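Local coordinates for putative lipoprotein (Bacteroides fragilis, PDB 3QNK), which is probably an outer-membrane SusD-like lipoprotein that binds glycans for uptake by its bacterium, although its own ligand is not established, at residues B[57-60]-B[61-64]; B[179-182]-B[183-187]; B[253-256]-B[257-260]; B[414-417]-B[418-421]. One frame throughout, in Å; residues are numbered along the deposited sequence.

Interaction 1 of 4, residues B[57-60]-B[61-64]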
ATOM      1  N   SER B  57      -8.816  -0.299  14.807  1.00 45.91           N
ATOM      2  CA  SER B  57      -8.209  -0.101  13.486  1.00 45.88           C
ATOM      3  C   SER B  57      -8.392   1.291  12.937  1.00 50.29           C
ATOM      4  O   SER B  57      -7.452   1.813  12.371  1.00 51.04           O
ATOM      5  CB  SER B  57      -8.789  -1.069  12.463  1.00 49.79           C
ATOM      6  OG  SER B  57      -8.307  -2.384  12.648  1.00 67.90           O
ATOM      7  N   TRP B  58      -9.605   1.863  13.038  1.00 45.75           N
ATOM      8  CA  TRP B  58      -9.954   3.107  12.382  1.00 44.47           C
ATOM      9  C   TRP B  58     -10.224   4.308  13.256  1.00 48.28           C
ATOM     10  O   TRP B  58     -10.188   5.421  12.714  1.00 46.24           O
ATOM     11  CB  TRP B  58     -11.246   2.898  11.566  1.00 42.66           C
ATOM     12  CG  TRP B  58     -11.200   1.885  10.450  1.00 44.42           C
ATOM     13  CD1 TRP B  58     -10.103   1.237   9.960  1.00 47.70           C
ATOM     14  CD2 TRP B  58     -12.309   1.474   9.625  1.00 44.98           C
ATOM     15  NE1 TRP B  58     -10.473   0.383   8.940  1.00 48.41           N
ATOM     16  CE2 TRP B  58     -11.823   0.498   8.725  1.00 49.73           C
ATOM     17  CE3 TRP B  58     -13.691   1.758   9.633  1.00 46.35           C
ATOM     18  CZ2 TRP B  58     -12.655  -0.144   7.797  1.00 49.63           C
ATOM     19  CZ3 TRP B  58     -14.518   1.097   8.736  1.00 48.39           C
ATOM     20  CH2 TRP B  58     -13.993   0.187   7.807  1.00 49.82           C
ATOM     21  N   PHE B  59     -10.647   4.129  14.534  1.00 45.06           N
ATOM     22  CA  PHE B  59     -11.129   5.319  15.249  1.00 43.53           C
ATOM     23  C   PHE B  59     -10.387   5.699  16.513  1.00 48.27           C
ATOM     24  O   PHE B  59     -10.951   6.452  17.315  1.00 48.11           O
ATOM     25  CB  PHE B  59     -12.632   5.204  15.525  1.00 43.88           C
ATOM     26  CG  PHE B  59     -13.419   4.943  14.252  1.00 44.72           C
ATOM     27  CD1 PHE B  59     -13.356   5.826  13.177  1.00 46.17           C
ATOM     28  CD2 PHE B  59     -14.194   3.795  14.116  1.00 46.28           C
ATOM     29  CE1 PHE B  59     -14.062   5.563  11.999  1.00 47.26           C
ATOM     30  CE2 PHE B  59     -14.887   3.530  12.937  1.00 48.16           C
ATOM     31  CZ  PHE B  59     -14.799   4.401  11.883  1.00 46.05           C
ATOM     32  N   LYS B  60      -9.086   5.330  16.625  1.00 43.90           N
ATOM     33  CA  LYS B  60      -8.292   5.692  17.791  1.00 43.77           C
ATOM     34  C   LYS B  60      -8.197   7.227  17.997  1.00 45.98           C
ATOM     35  O   LYS B  60      -8.094   7.670  19.157  1.00 46.69           O
ATOM     36  CB  LYS B  60      -6.905   5.060  17.739  1.00 47.71           C
ATOM     37  CG  LYS B  60      -6.858   3.745  18.488  1.00 55.81           C
ATOM     38  CD  LYS B  60      -5.531   3.072  18.308  1.00 58.65           C
ATOM     39  CE  LYS B  60      -5.551   1.740  18.979  1.00 70.26           C
ATOM     40  NZ  LYS B  60      -4.262   1.043  18.782  1.00 86.98           N
ATOM     41  N   PHE B  61      -8.317   8.029  16.905  1.00 38.38           N
ATOM     42  CA  PHE B  61      -8.268   9.508  16.983  1.00 36.97           C
ATOM     43  C   PHE B  61      -9.327  10.028  17.937  1.00 45.09           C
ATOM     44  O   PHE B  61      -9.071  10.894  18.775  1.00 46.77           O
ATOM     45  CB  PHE B  61      -8.471  10.145  15.578  1.00 36.96           C
ATOM     46  CG  PHE B  61      -8.619  11.652  15.531  1.00 37.02           C
ATOM     47  CD1 PHE B  61      -9.873  12.255  15.678  1.00 39.40           C
ATOM     48  CD2 PHE B  61      -7.515  12.473  15.314  1.00 36.63           C
ATOM     49  CE1 PHE B  61     -10.006  13.657  15.674  1.00 37.60           C
ATOM     50  CE2 PHE B  61      -7.661  13.874  15.274  1.00 37.63           C
ATOM     51  CZ  PHE B  61      -8.897  14.453  15.503  1.00 34.28           C
ATOM     52  N   ASN B  62     -10.530   9.503  17.790  1.00 43.38           N
ATOM     53  CA  ASN B  62     -11.694   9.912  18.556  1.00 43.52           C
ATOM     54  C   ASN B  62     -11.507   9.803  20.084  1.00 45.33           C
ATOM     55  O   ASN B  62     -12.249  10.430  20.824  1.00 45.51           O
ATOM     56  CB  ASN B  62     -12.889   9.093  18.112  1.00 45.62           C
ATOM     57  CG  ASN B  62     -13.405   9.482  16.749  1.00 52.73           C
ATOM     58  OD1 ASN B  62     -13.322  10.624  16.333  1.00 46.75           O
ATOM     59  ND2 ASN B  62     -14.016   8.553  16.052  1.00 48.68           N
ATOM     60  N   TYR B  63     -10.505   9.060  20.544  1.00 40.34           N
ATOM     61  CA  TYR B  63     -10.246   8.880  21.977  1.00 39.31           C
ATOM     62  C   TYR B  63      -8.792   9.283  22.322  1.00 44.36           C
ATOM     63  O   TYR B  63      -8.317   8.929  23.382  1.00 45.80           O
ATOM     64  CB  TYR B  63     -10.539   7.417  22.396  1.00 38.52           C
ATOM     65  CG  TYR B  63     -11.787   6.840  21.760  1.00 37.93           C
ATOM     66  CD1 TYR B  63     -13.061   7.169  22.241  1.00 38.87           C
ATOM     67  CD2 TYR B  63     -11.710   6.067  20.596  1.00 37.74           C
ATOM     68  CE1 TYR B  63     -14.224   6.678  21.622  1.00 35.56           C
ATOM     69  CE2 TYR B  63     -12.870   5.607  19.948  1.00 37.31           C
ATOM     70  CZ  TYR B  63     -14.115   5.892  20.482  1.00 39.05           C
ATOM     71  OH  TYR B  63     -15.220   5.394  19.862  1.00 46.26           O
ATOM     72  N   ASP B  64      -8.113  10.045  21.445  1.00 41.56           N
ATOM     73  CA  ASP B  64      -6.728  10.501  21.576  1.00 42.36           C
ATOM     74  C   ASP B  64      -5.830   9.274  21.873  1.00 46.79           C
ATOM     75  O   ASP B  64      -5.071   9.255  22.845  1.00 45.12           O
ATOM     76  CB  ASP B  64      -6.578  11.625  22.638  1.00 44.75           C
ATOM     77  CG  ASP B  64      -5.162  12.187  22.758  1.00 57.44           C
ATOM     78  OD1 ASP B  64      -4.475  12.300  21.713  1.00 60.42           O
ATOM     79  OD2 ASP B  64      -4.732  12.489  23.900  1.00 55.90           O
TER
HETATM   80  O   HOH W   1      -8.218   7.314  14.107  1.00 48.22           O

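Interaction 2 of 4, residues B[179-182]-B[183-187]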
ATOM      1  N   ALA B 179      -8.692  19.102 -15.367  1.00 64.89           N
ATOM      2  CA  ALA B 179      -8.563  20.277 -14.512  1.00 62.98           C
ATOM      3  C   ALA B 179      -8.686  21.560 -15.344  1.00 68.78           C
ATOM      4  O   ALA B 179      -8.055  21.688 -16.393  1.00 71.83           O
ATOM      5  CB  ALA B 179      -7.228  20.243 -13.807  1.00 62.89           C
ATOM      6  N   THR B 180      -9.488  22.512 -14.873  1.00 62.75           N
ATOM      7  CA  THR B 180      -9.688  23.809 -15.544  1.00 61.04           C
ATOM      8  C   THR B 180      -8.984  24.921 -14.795  1.00 62.92           C
ATOM      9  O   THR B 180      -8.474  24.695 -13.686  1.00 62.14           O
ATOM     10  CB  THR B 180     -11.188  24.128 -15.630  1.00 57.72           C
ATOM     11  OG1 THR B 180     -11.813  23.993 -14.326  1.00 59.81           O
ATOM     12  CG2 THR B 180     -11.893  23.274 -16.687  1.00 48.70           C
ATOM     13  N   LYS B 181      -8.986  26.131 -15.378  1.00 58.20           N
ATOM     14  CA  LYS B 181      -8.444  27.344 -14.776  1.00 57.72           C
ATOM     15  C   LYS B 181      -9.213  27.587 -13.457  1.00 61.37           C
ATOM     16  O   LYS B 181      -8.604  27.827 -12.413  1.00 59.67           O
ATOM     17  CB  LYS B 181      -8.606  28.493 -15.779  1.00 62.35           C
ATOM     18  CG  LYS B 181      -7.855  29.783 -15.509  1.00 74.77           C
ATOM     19  CD  LYS B 181      -8.230  30.801 -16.598  1.00 76.38           C
ATOM     20  CE  LYS B 181      -7.083  31.682 -17.037  1.00 98.49           C
ATOM     21  NZ  LYS B 181      -5.965  30.932 -17.700  1.00109.66           N
ATOM     22  N   GLY B 182     -10.530  27.380 -13.510  1.00 59.38           N
ATOM     23  CA  GLY B 182     -11.440  27.490 -12.381  1.00 57.96           C
ATOM     24  C   GLY B 182     -11.120  26.529 -11.267  1.00 64.04           C
ATOM     25  O   GLY B 182     -11.092  26.934 -10.102  1.00 64.56           O
ATOM     26  N   ALA B 183     -10.845  25.251 -11.605  1.00 60.03           N
ATOM     27  CA  ALA B 183     -10.481  24.252 -10.600  1.00 56.76           C
ATOM     28  C   ALA B 183      -9.219  24.687  -9.853  1.00 59.32           C
ATOM     29  O   ALA B 183      -9.183  24.615  -8.625  1.00 58.14           O
ATOM     30  CB  ALA B 183     -10.288  22.892 -11.254  1.00 57.74           C
ATOM     31  N   ALA B 184      -8.217  25.212 -10.586  1.00 57.96           N
ATOM     32  CA  ALA B 184      -6.959  25.676  -9.996  1.00 57.57           C
ATOM     33  C   ALA B 184      -7.203  26.864  -9.057  1.00 63.65           C
ATOM     34  O   ALA B 184      -6.712  26.842  -7.931  1.00 64.48           O
ATOM     35  CB  ALA B 184      -5.971  26.046 -11.081  1.00 59.01           C
ATOM     36  N   TYR B 185      -8.008  27.862  -9.484  1.00 59.02           N
ATOM     37  CA  TYR B 185      -8.323  29.021  -8.649  1.00 56.67           C
ATOM     38  C   TYR B 185      -9.135  28.604  -7.434  1.00 58.94           C
ATOM     39  O   TYR B 185      -8.859  29.078  -6.323  1.00 60.28           O
ATOM     40  CB  TYR B 185      -9.064  30.100  -9.449  1.00 57.68           C
ATOM     41  CG  TYR B 185      -8.158  31.080 -10.167  1.00 59.54           C
ATOM     42  CD1 TYR B 185      -7.350  31.966  -9.455  1.00 60.70           C
ATOM     43  CD2 TYR B 185      -8.179  31.190 -11.561  1.00 61.69           C
ATOM     44  CE1 TYR B 185      -6.518  32.872 -10.114  1.00 62.88           C
ATOM     45  CE2 TYR B 185      -7.382  32.124 -12.230  1.00 63.29           C
ATOM     46  CZ  TYR B 185      -6.553  32.964 -11.503  1.00 70.25           C
ATOM     47  OH  TYR B 185      -5.755  33.877 -12.159  1.00 70.40           O
ATOM     48  N   ALA B 186     -10.117  27.701  -7.633  1.00 52.12           N
ATOM     49  CA  ALA B 186     -10.948  27.179  -6.552  1.00 49.64           C
ATOM     50  C   ALA B 186     -10.084  26.427  -5.514  1.00 52.51           C
ATOM     51  O   ALA B 186     -10.244  26.687  -4.322  1.00 51.98           O
ATOM     52  CB  ALA B 186     -12.036  26.278  -7.103  1.00 50.11           C
ATOM     53  N   LEU B 187      -9.123  25.581  -5.953  1.00 48.77           N
ATOM     54  CA  LEU B 187      -8.267  24.887  -4.994  1.00 48.17           C
ATOM     55  C   LEU B 187      -7.379  25.889  -4.291  1.00 53.15           C
ATOM     56  O   LEU B 187      -7.245  25.792  -3.069  1.00 55.71           O
ATOM     57  CB  LEU B 187      -7.434  23.746  -5.621  1.00 48.77           C
ATOM     58  CG  LEU B 187      -6.683  22.775  -4.641  1.00 52.08           C
ATOM     59  CD1 LEU B 187      -7.613  22.138  -3.638  1.00 50.00           C
ATOM     60  CD2 LEU B 187      -5.926  21.692  -5.387  1.00 54.19           C
TER

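Interaction 3 of 4, residues B[253-256]-B[257-260]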
HETATM    1  N   MSE B 253     -17.943   3.293  -2.131  1.00 51.98           N
HETATM    2  CA  MSE B 253     -18.440   4.455  -1.402  1.00 47.50           C
HETATM    3  C   MSE B 253     -19.964   4.428  -1.161  1.00 53.83           C
HETATM    4  O   MSE B 253     -20.405   4.783  -0.062  1.00 52.49           O
HETATM    5  CB  MSE B 253     -18.044   5.728  -2.133  1.00 48.30           C
HETATM    6  CG  MSE B 253     -18.319   6.956  -1.330  1.00 53.21           C
HETATM    7 SE   MSE B 253     -17.442   8.502  -1.981  0.75 58.34          SE
HETATM    8  CE  MSE B 253     -17.404   9.348  -0.323  1.00 53.36           C
HETATM    9  N   MSE B 254     -20.758   4.004  -2.168  1.00 52.68           N
HETATM   10  CA  MSE B 254     -22.214   3.939  -2.056  1.00 52.07           C
HETATM   11  C   MSE B 254     -22.666   2.800  -1.141  1.00 58.19           C
HETATM   12  O   MSE B 254     -23.459   3.047  -0.237  1.00 59.10           O
HETATM   13  CB  MSE B 254     -22.843   3.784  -3.437  1.00 55.56           C
HETATM   14  CG  MSE B 254     -24.355   3.909  -3.411  1.00 63.43           C
HETATM   15 SE   MSE B 254     -25.219   3.124  -4.954  0.75 73.64          SE
HETATM   16  CE  MSE B 254     -27.134   3.515  -4.444  1.00 71.05           C
ATOM     17  N   VAL B 255     -22.195   1.553  -1.388  1.00 55.06           N
ATOM     18  CA  VAL B 255     -22.588   0.369  -0.618  1.00 54.21           C
ATOM     19  C   VAL B 255     -22.138   0.533   0.841  1.00 58.40           C
ATOM     20  O   VAL B 255     -22.919   0.259   1.744  1.00 60.49           O
ATOM     21  CB  VAL B 255     -22.049  -0.922  -1.275  1.00 58.28           C
ATOM     22  CG1 VAL B 255     -22.335  -2.159  -0.426  1.00 58.10           C
ATOM     23  CG2 VAL B 255     -22.634  -1.096  -2.667  1.00 59.27           C
ATOM     24  N   CYS B 256     -20.934   1.066   1.063  1.00 52.67           N
ATOM     25  CA  CYS B 256     -20.379   1.295   2.387  1.00 51.69           C
ATOM     26  C   CYS B 256     -21.193   2.259   3.216  1.00 55.46           C
ATOM     27  O   CYS B 256     -21.124   2.166   4.432  1.00 57.19           O
ATOM     28  CB  CYS B 256     -18.947   1.794   2.278  1.00 52.30           C
ATOM     29  SG  CYS B 256     -17.757   0.499   1.879  1.00 57.98           S
ATOM     30  N   ASN B 257     -21.895   3.222   2.594  1.00 49.18           N
ATOM     31  CA  ASN B 257     -22.622   4.234   3.345  1.00 46.57           C
ATOM     32  C   ASN B 257     -24.133   4.145   3.140  1.00 52.09           C
ATOM     33  O   ASN B 257     -24.882   5.000   3.640  1.00 54.62           O
ATOM     34  CB  ASN B 257     -22.079   5.612   3.001  1.00 41.58           C
ATOM     35  CG  ASN B 257     -20.630   5.752   3.434  1.00 52.92           C
ATOM     36  OD1 ASN B 257     -20.304   5.874   4.621  1.00 49.63           O
ATOM     37  ND2 ASN B 257     -19.721   5.631   2.492  1.00 38.80           N
HETATM   38  N   MSE B 258     -24.581   3.057   2.498  1.00 45.85           N
HETATM   39  CA  MSE B 258     -25.984   2.799   2.244  1.00 45.43           C
HETATM   40  C   MSE B 258     -26.673   2.171   3.480  1.00 50.91           C
HETATM   41  O   MSE B 258     -26.037   1.392   4.202  1.00 48.65           O
HETATM   42  CB  MSE B 258     -26.092   1.868   1.042  1.00 47.74           C
HETATM   43  CG  MSE B 258     -27.493   1.775   0.441  1.00 53.61           C
HETATM   44 SE   MSE B 258     -27.570   0.437  -0.985  0.75 60.66          SE
HETATM   45  CE  MSE B 258     -26.175   1.203  -2.040  1.00 57.57           C
ATOM     46  N   VAL B 259     -27.993   2.465   3.683  1.00 48.53           N
ATOM     47  CA  VAL B 259     -28.797   1.886   4.783  1.00 48.29           C
ATOM     48  C   VAL B 259     -28.696   0.370   4.681  1.00 56.92           C
ATOM     49  O   VAL B 259     -28.824  -0.174   3.574  1.00 59.91           O
ATOM     50  CB  VAL B 259     -30.270   2.368   4.794  1.00 51.54           C
ATOM     51  CG1 VAL B 259     -30.988   1.912   6.060  1.00 51.06           C
ATOM     52  CG2 VAL B 259     -30.362   3.886   4.656  1.00 50.42           C
ATOM     53  N   THR B 260     -28.424  -0.316   5.808  1.00 53.90           N
ATOM     54  CA  THR B 260     -28.267  -1.770   5.760  1.00 54.62           C
ATOM     55  C   THR B 260     -29.602  -2.520   5.687  1.00 59.22           C
ATOM     56  O   THR B 260     -29.830  -3.258   4.729  1.00 59.32           O
ATOM     57  CB  THR B 260     -27.417  -2.267   6.911  1.00 60.64           C
ATOM     58  OG1 THR B 260     -26.186  -1.565   6.844  1.00 60.81           O
ATOM     59  CG2 THR B 260     -27.132  -3.755   6.813  1.00 61.17           C
TER

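Interaction 4 of 4, residues B[414-417]-B[418-421]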
ATOM      1  N   ALA B 414     -21.866  37.442   0.690  1.00 55.36           N
ATOM      2  CA  ALA B 414     -21.352  36.161   0.201  1.00 52.79           C
ATOM      3  C   ALA B 414     -22.042  34.935   0.868  1.00 57.13           C
ATOM      4  O   ALA B 414     -22.471  34.036   0.157  1.00 56.57           O
ATOM      5  CB  ALA B 414     -19.852  36.094   0.404  1.00 52.76           C
ATOM      6  N   VAL B 415     -22.165  34.898   2.206  1.00 53.25           N
ATOM      7  CA  VAL B 415     -22.783  33.752   2.883  1.00 51.53           C
ATOM      8  C   VAL B 415     -24.302  33.692   2.575  1.00 56.01           C
ATOM      9  O   VAL B 415     -24.870  32.598   2.483  1.00 55.06           O
ATOM     10  CB  VAL B 415     -22.474  33.730   4.416  1.00 55.30           C
ATOM     11  CG1 VAL B 415     -23.155  34.875   5.173  1.00 56.15           C
ATOM     12  CG2 VAL B 415     -22.831  32.392   5.040  1.00 53.93           C
ATOM     13  N   ASN B 416     -24.944  34.855   2.364  1.00 54.61           N
ATOM     14  CA  ASN B 416     -26.375  34.903   2.072  1.00 54.15           C
ATOM     15  C   ASN B 416     -26.678  34.363   0.667  1.00 59.25           C
ATOM     16  O   ASN B 416     -27.808  33.996   0.414  1.00 60.47           O
ATOM     17  CB  ASN B 416     -26.943  36.302   2.292  1.00 54.05           C
ATOM     18  CG  ASN B 416     -27.142  36.634   3.761  1.00 59.94           C
ATOM     19  OD1 ASN B 416     -27.253  35.745   4.607  1.00 54.95           O
ATOM     20  ND2 ASN B 416     -27.158  37.918   4.118  1.00 41.14           N
HETATM   21  N   MSE B 417     -25.670  34.201  -0.196  1.00 56.38           N
HETATM   22  CA  MSE B 417     -25.859  33.567  -1.507  1.00 55.65           C
HETATM   23  C   MSE B 417     -26.177  32.081  -1.319  1.00 57.13           C
HETATM   24  O   MSE B 417     -27.051  31.539  -1.992  1.00 57.09           O
HETATM   25  CB  MSE B 417     -24.599  33.732  -2.362  1.00 57.75           C
HETATM   26  CG  MSE B 417     -24.413  35.138  -2.855  1.00 65.53           C
HETATM   27 SE   MSE B 417     -25.759  35.639  -4.172  0.75 74.08          SE
HETATM   28  CE  MSE B 417     -25.475  34.268  -5.550  1.00 69.92           C
ATOM     29  N   ILE B 418     -25.496  31.450  -0.355  1.00 53.47           N
ATOM     30  CA  ILE B 418     -25.648  30.033   0.008  1.00 52.93           C
ATOM     31  C   ILE B 418     -27.036  29.784   0.650  1.00 57.84           C
ATOM     32  O   ILE B 418     -27.696  28.775   0.339  1.00 57.57           O
ATOM     33  CB  ILE B 418     -24.467  29.605   0.906  1.00 54.15           C
ATOM     34  CG1 ILE B 418     -23.118  29.713   0.148  1.00 54.10           C
ATOM     35  CG2 ILE B 418     -24.653  28.222   1.529  1.00 54.36           C
ATOM     36  CD1 ILE B 418     -23.065  29.125  -1.258  1.00 57.50           C
ATOM     37  N   ARG B 419     -27.479  30.721   1.501  1.00 53.75           N
ATOM     38  CA  ARG B 419     -28.786  30.660   2.150  1.00 53.31           C
ATOM     39  C   ARG B 419     -29.907  30.942   1.147  1.00 57.91           C
ATOM     40  O   ARG B 419     -30.943  30.280   1.184  1.00 59.15           O
ATOM     41  CB  ARG B 419     -28.889  31.660   3.319  1.00 51.30           C
ATOM     42  CG  ARG B 419     -27.695  31.721   4.230  1.00 45.64           C
ATOM     43  CD  ARG B 419     -28.103  32.469   5.468  1.00 54.50           C
ATOM     44  NE  ARG B 419     -28.404  31.500   6.511  1.00 60.70           N
ATOM     45  CZ  ARG B 419     -29.533  31.441   7.190  1.00 60.22           C
ATOM     46  NH1 ARG B 419     -30.475  32.347   7.007  1.00 54.19           N
ATOM     47  NH2 ARG B 419     -29.719  30.495   8.072  1.00 57.01           N
ATOM     48  N   GLN B 420     -29.718  31.930   0.274  1.00 54.05           N
ATOM     49  CA  GLN B 420     -30.720  32.252  -0.739  1.00 55.56           C
ATOM     50  C   GLN B 420     -31.006  31.047  -1.621  1.00 56.75           C
ATOM     51  O   GLN B 420     -32.161  30.834  -1.970  1.00 57.06           O
ATOM     52  CB  GLN B 420     -30.298  33.447  -1.628  1.00 58.36           C
ATOM     53  CG  GLN B 420     -30.548  34.831  -1.013  1.00 86.12           C
ATOM     54  CD  GLN B 420     -29.821  35.962  -1.753  1.00106.81           C
ATOM     55  OE1 GLN B 420     -29.135  36.834  -1.136  1.00 95.06           O
ATOM     56  NE2 GLN B 420     -29.987  35.988  -3.098  1.00 91.92           N
ATOM     57  N   ARG B 421     -29.975  30.210  -1.909  1.00 51.39           N
ATOM     58  CA  ARG B 421     -30.207  29.126  -2.848  1.00 51.31           C
ATOM     59  C   ARG B 421     -30.995  27.955  -2.258  1.00 54.58           C
ATOM     60  O   ARG B 421     -31.409  27.096  -3.038  1.00 54.20           O
ATOM     61  CB  ARG B 421     -28.945  28.678  -3.619  1.00 48.69           C
ATOM     62  CG  ARG B 421     -28.146  27.647  -2.983  1.00 61.55           C
ATOM     63  CD  ARG B 421     -28.329  26.226  -3.459  1.00 56.23           C
ATOM     64  NE  ARG B 421     -27.098  25.579  -3.029  1.00 50.73           N
ATOM     65  CZ  ARG B 421     -26.178  25.147  -3.871  1.00 62.67           C
ATOM     66  NH1 ARG B 421     -26.439  25.084  -5.173  1.00 52.25           N
ATOM     67  NH2 ARG B 421     -25.011  24.718  -3.419  1.00 43.82           N
TER

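Interaction 1 of 4, residues B[57-60]-B[61-64]
Phe59 and Asn62 run side by side and point the same way, their ring and carboxamide planes only 16° apart. The amide nitrogen makes the approach: Asn62 ND2 lies 3.7 Å from Phe59 CB. In both residues CG stands anti to the carbonyl carbon (chi1 -54° for Phe59 and -73° for Asn62), a shared setting that lets the two flat groups travel together. Tyr63 folds back over the same turn, bringing its CE2 to 3.4 Å from Phe59 O, while Asn62 CB lies over one face of the Tyr63 ring, offset toward the rim.

The backbone makes a short 3-10 turn just after Phe59 leaves helical geometry. Asn62 N gives a weak bond to Phe59 O, and Tyr63 N a straighter one to Lys60 O (3.1 Å). A water bridges the join between helix and turn, donating to Trp58 O and accepting from Phe61 N at 2.9 Å. Trp58 CB sits 3.7 Å above the centre of the Phe59 ring, so this buried aromatic is covered on that face by its own neighbour.

Asparagine suits a buried turn because its amide can both give and take: ND2 donates to Asn41 O and OD1 accepts from Gln467 NE2. Tyr63 OH is hydrogen-bonded to Asp487, and the Tyr63 side chain also lies close to a bound phosphate that probably came from the crystallisation liquor; Lys60 NZ pairs with Asp70. The turn thus leads out of helix 55-58 toward helix 76-93, with Phe61 meeting Phe454 of helix 453-460 and Tyr63 reaching strand 480-488.

Interaction 2 of 4, residues B[179-182]-B[183-187]
Lys181 and Tyr185, one helical turn apart, lie alongside each other and point the same way. The aliphatic part of the lysine does the touching, its CG 4.1 Å from Tyr185 CE2, while the chain bends further out and carries NZ to the backbone carbonyl of Thr164. Lysine suits the place because it offers methylenes to a ring and an ammonium group to a carbonyl beyond it. The tyrosine ring is also near the helix backbone, with CD2 3.5 Å from Lys181 O, the same oxygen that accepts the Tyr185 N-H at 3.0 Å.

Thr180 is the N-cap, and its hydroxyl turns inward over the first turn. OG1 stands between the backbone N and the carbonyl carbon (chi1 51°), a rotamer that brings it within 3.2 Å of Ala183 N, whose N-H it accepts at 154°. The hydroxyl thus serves an amide of the first turn, as an N-cap residue does. OG1 is bonded to Tyr213 OH as well, so the cap is itself held from outside. Regular i to i+4 bonds follow, from Ala184 N to Thr180 O and, at 2.8 Å, from Ala186 N to Gly182 O.

The small residues here are consistent with the close approach of other elements. Ala183 touches Phe113 of helix 101-126 and residues Ile239 and Phe240 of strand 238-244, and Ala184 rests on Ala163 of helix 149-166. Helix 181-194 therefore begins against two helices and a strand, with Tyr185 reaching over to Glu207 and Val208 of helix 198-209.

Interaction 3 of 4, residues B[253-256]-B[257-260]
Between Met253 and Met258 the backbone forms a short, weakly bonded helical turn and then opens out, Asn257 N donating to Met254 O at 3.2 Å and Met258 N only weakly to Val255 O. The stronger link is made by a side chain. Asn257 reaches back and its ND2 donates to Met253 O at 2.8 Å, nearly straight at 161°, on a carbonyl lone pair and in the plane of its own amide. CG lies anti to the carbonyl carbon (chi1 -64°), which turns the amide back along the helix. Asparagine fits because its other atoms are used too: ND2 also gives to Gly35 O, and OD1 accepts from Leu274 N, so a buried amide has partners on both nitrogen and oxygen.

The second junction is apolar. The selenomethionines Met254 and Met258 cross obliquely, and one methyl does most of the work: Met258 CE lies 3.5 Å from Met254 CE and 3.6 Å from Met254 SE. Met258 bends at its last torsion (chi3 -56°) to bring that methyl across, whereas Met254 stays extended. Met254 packs on Tyr370, and Met258 on Tyr367 and Pro373.

The motif is a side-chain-to-main-chain bond to the carbonyl four residues back, placed where a short, weakly bonded helix gives way to loop, beside strands 384-387 and 360-361.

Interaction 4 of 4, residues B[414-417]-B[418-421]
Arg419 lays its aliphatic stem across Asn416, with CD 3.5 Å from Asn416 OD1 and the guanidinium and amide planes 61° apart. Arg419 CG lies anti to the carbonyl carbon (chi1 -44°), setting it 3.4 Å from Val415 O, and a bend at chi3 carries the guanidinium to its outside partners. There NE pairs with Glu442 and NH2 with Glu285, two carboxylates that probably offset the charge of this buried arginine. Asn416 OD1 meanwhile accepts from Leu427 N, so the amide holds the following loop while the arginine stem passes over it.

Gln420 folds back on the same peptide. Its CG comes within 3.2 Å of Asn416 O, which also takes the Gln420 N-H at 2.8 Å. The amide end of this exposed residue comes loosely near selenomethionine Met417, whose SE is 4.4 Å from Gln420 NE2. Ile418, by contrast, turns its branched side chain to the interior, against Tyr395 of helix 391-405 and the glutamates of helix 432-446.

The backbone is tied by Arg421 N to Met417 O at 3.2 Å and, more weakly, by Arg419 N to Val415 O. Arg421, beyond the last clearly helical residues, forms salt bridges with Glu237 and Glu446. This C-terminal part of helix 408-420 packs against helices 391-405 and 432-446, consistent with the alpha-alpha superhelix of SusD-like proteins.

How the interactions relate
All four contacts are local, between neighbours on one continuous stretch, so none closes a long loop; they follow in series from the N terminus, and none nests in or crosses another. Interaction 1 shapes the exit from helix 55-58, and interaction 2 starts helix 181-194 on the opposite side of the chain's centre, about 34 Å away between centres, against helices 101-126 and 149-166 and strand 238-244. Interaction 3, where a short helix opens into loop, comes back to about 7 Å from interaction 1 at nearest atoms. Interaction 4 lies at the C-terminal part of helix 408-420, which it sets against helices 391-405 and 432-446.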